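Local coordinates for 3-keto-5-aminohexanoate cleavage protein (Archaeoglobus fulgidus, PDB 3LOT) that probably cleaves 3-keto-5-aminohexanoate or a related beta-keto acid at a zinc-dependent active site, at residues Val65-Arg69 with Lys102-Leu107. Numbering follows the deposited sequence. Where two conformers were deposited one is given.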
loop_
_atom_site.group_PDB
_atom_site.type_symbol
_atom_site.label_atom_id
_atom_site.label_comp_id
_atom_site.label_asym_id
_atom_site.label_seq_id
_atom_site.Cartn_x
_atom_site.Cartn_y
_atom_site.Cartn_z
ATOM N N VAL D 65 30.213 24.497 19.618
ATOM C CA VAL D 65 30.433 24.927 18.238
ATOM C C VAL D 65 31.920 25.089 17.916
ATOM O O VAL D 65 32.307 25.012 16.754
ATOM C CB VAL D 65 29.651 26.234 17.850
ATOM C CG1 VAL D 65 28.141 26.039 18.016
ATOM C CG2 VAL D 65 30.156 27.430 18.639
ATOM N N GLU D 66 32.765 25.315 18.920
ATOM C CA GLU D 66 34.200 25.329 18.650
ATOM C C GLU D 66 34.761 23.970 18.251
ATOM O O GLU D 66 35.714 23.913 17.450
ATOM C CB GLU D 66 34.996 25.933 19.791
ATOM C CG GLU D 66 34.807 27.483 19.904
ATOM C CD GLU D 66 34.227 28.205 18.647
ATOM O OE1 GLU D 66 34.791 28.088 17.520
ATOM O OE2 GLU D 66 33.208 28.935 18.824
ATOM N N VAL D 67 34.140 22.905 18.748
ATOM C CA VAL D 67 34.529 21.551 18.353
ATOM C C VAL D 67 34.030 21.262 16.940
ATOM O O VAL D 67 34.773 20.786 16.062
ATOM C CB VAL D 67 34.027 20.479 19.382
ATOM C CG1 VAL D 67 34.425 19.064 18.950
ATOM C CG2 VAL D 67 34.612 20.797 20.816
ATOM N N PHE D 68 32.771 21.570 16.694
ATOM C CA PHE D 68 32.330 21.641 15.290
ATOM C C PHE D 68 33.238 22.453 14.381
ATOM O O PHE D 68 33.543 22.025 13.259
ATOM C CB PHE D 68 30.928 22.204 15.180
ATOM C CG PHE D 68 29.868 21.203 15.456
ATOM C CD1 PHE D 68 29.536 20.258 14.489
ATOM C CD2 PHE D 68 29.195 21.205 16.662
ATOM C CE1 PHE D 68 28.544 19.329 14.705
ATOM C CE2 PHE D 68 28.196 20.296 16.903
ATOM C CZ PHE D 68 27.861 19.338 15.917
ATOM N N ARG D 69 33.631 23.634 14.832
ATOM C CA ARG D 69 34.396 24.527 13.960
ATOM C C ARG D 69 35.718 23.856 13.593
ATOM O O ARG D 69 36.120 23.850 12.414
ATOM C CB ARG D 69 34.614 25.899 14.568
ATOM C CG ARG D 69 35.198 26.881 13.534
ATOM C CD ARG D 69 35.493 28.219 14.099
ATOM N NE ARG D 69 34.429 28.749 14.943
ATOM C CZ ARG D 69 33.336 29.366 14.507
ATOM N NH1 ARG D 69 33.099 29.524 13.199
ATOM N NH2 ARG D 69 32.454 29.831 15.390
ATOM N N LYS D 102 22.614 26.590 17.035
ATOM C CA LYS D 102 23.675 27.644 17.035
ATOM C C LYS D 102 24.846 27.375 16.096
ATOM O O LYS D 102 25.553 28.292 15.677
ATOM C CB LYS D 102 24.233 27.830 18.437
ATOM C CG LYS D 102 23.234 28.408 19.375
ATOM C CD LYS D 102 23.838 28.689 20.731
ATOM C CE LYS D 102 23.059 29.813 21.479
ATOM N NZ LYS D 102 23.117 29.513 22.958
ATOM N N VAL D 103 25.059 26.108 15.787
ATOM C CA VAL D 103 26.072 25.720 14.840
ATOM C C VAL D 103 25.815 26.350 13.470
ATOM O O VAL D 103 26.773 26.609 12.759
ATOM C CB VAL D 103 26.192 24.154 14.749
ATOM C CG1 VAL D 103 25.026 23.524 13.985
ATOM C CG2 VAL D 103 27.497 23.768 14.129
ATOM N N VAL D 104 24.550 26.651 13.130
ATOM C CA VAL D 104 24.207 27.135 11.774
ATOM C C VAL D 104 24.676 28.588 11.556
ATOM O O VAL D 104 25.366 28.853 10.577
ATOM C CB VAL D 104 22.740 26.831 11.384
ATOM C CG1 VAL D 104 22.361 27.461 10.059
ATOM C CG2 VAL D 104 22.520 25.281 11.318
ATOM N N PRO D 105 24.400 29.498 12.493
ATOM C CA PRO D 105 24.937 30.845 12.346
ATOM C C PRO D 105 26.446 30.950 12.616
ATOM O O PRO D 105 27.131 31.787 12.005
ATOM C CB PRO D 105 24.135 31.652 13.376
ATOM C CG PRO D 105 23.590 30.628 14.305
ATOM C CD PRO D 105 23.271 29.494 13.429
ATOM N N ALA D 106 26.963 30.098 13.490
ATOM C CA ALA D 106 28.407 30.048 13.736
ATOM C C ALA D 106 29.195 29.577 12.506
ATOM O O ALA D 106 30.193 30.206 12.100
ATOM C CB ALA D 106 28.713 29.198 14.951
ATOM N N LEU D 107 28.769 28.458 11.921
ATOM C CA LEU D 107 29.514 27.828 10.822
ATOM C C LEU D 107 28.971 28.119 9.423
ATOM O O LEU D 107 29.698 27.948 8.450
ATOM C CB LEU D 107 29.638 26.299 11.014
ATOM C CG LEU D 107 30.758 25.764 11.931
ATOM C CD1 LEU D 107 30.601 26.267 13.296
ATOM C CD2 LEU D 107 30.787 24.257 11.914
#
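Phe68 and Val103 meet on the buried side of two neighbouring helices, where the valine's CG2 methyl sits over one ring face, toward the rim, 4.1 Å from the Phe68 ring centroid, a CH-pi contact. CG2 reaches the ring because it stands anti to the valine's own backbone N, beside the carbonyl carbon. Leu107 closes the apolar layer, its CD2 lying 3.9 Å from Phe68 CB. Val85 of strand 82-85 touches both Phe68 and Val103 from the barrel side. Towards solvent the packing thins: between the partly exposed Val65 and Ala106 the CB atoms are 4.3 Å apart, and Lys102 turns away to pair with Glu99. Arg69 spans this outer edge. Bent at chi3 (-45°), it brings NH1 to 3.2 Å from Ala106 O, above the carbonyl plane, while NE bonds nearly in the guanidinium plane to the syn lone pair of Glu66 OE1 at 2.7 Å. This salt bridge limits rotation of the guanidinium, and Leu107 CD1 lies over one of its faces. A methionine in place of Arg69 would probably leave the Glu66 carboxylate without its mate and Ala106 O with Asn313 as a remaining partner. The axes of the two short segments cross at -49°, side by side outside the parallel strands 48-54, 82-85 and 111-115, an arrangement typical of the TIM barrel, with the side chain of Phe68 about 5 Å from that of the zinc ligand His52.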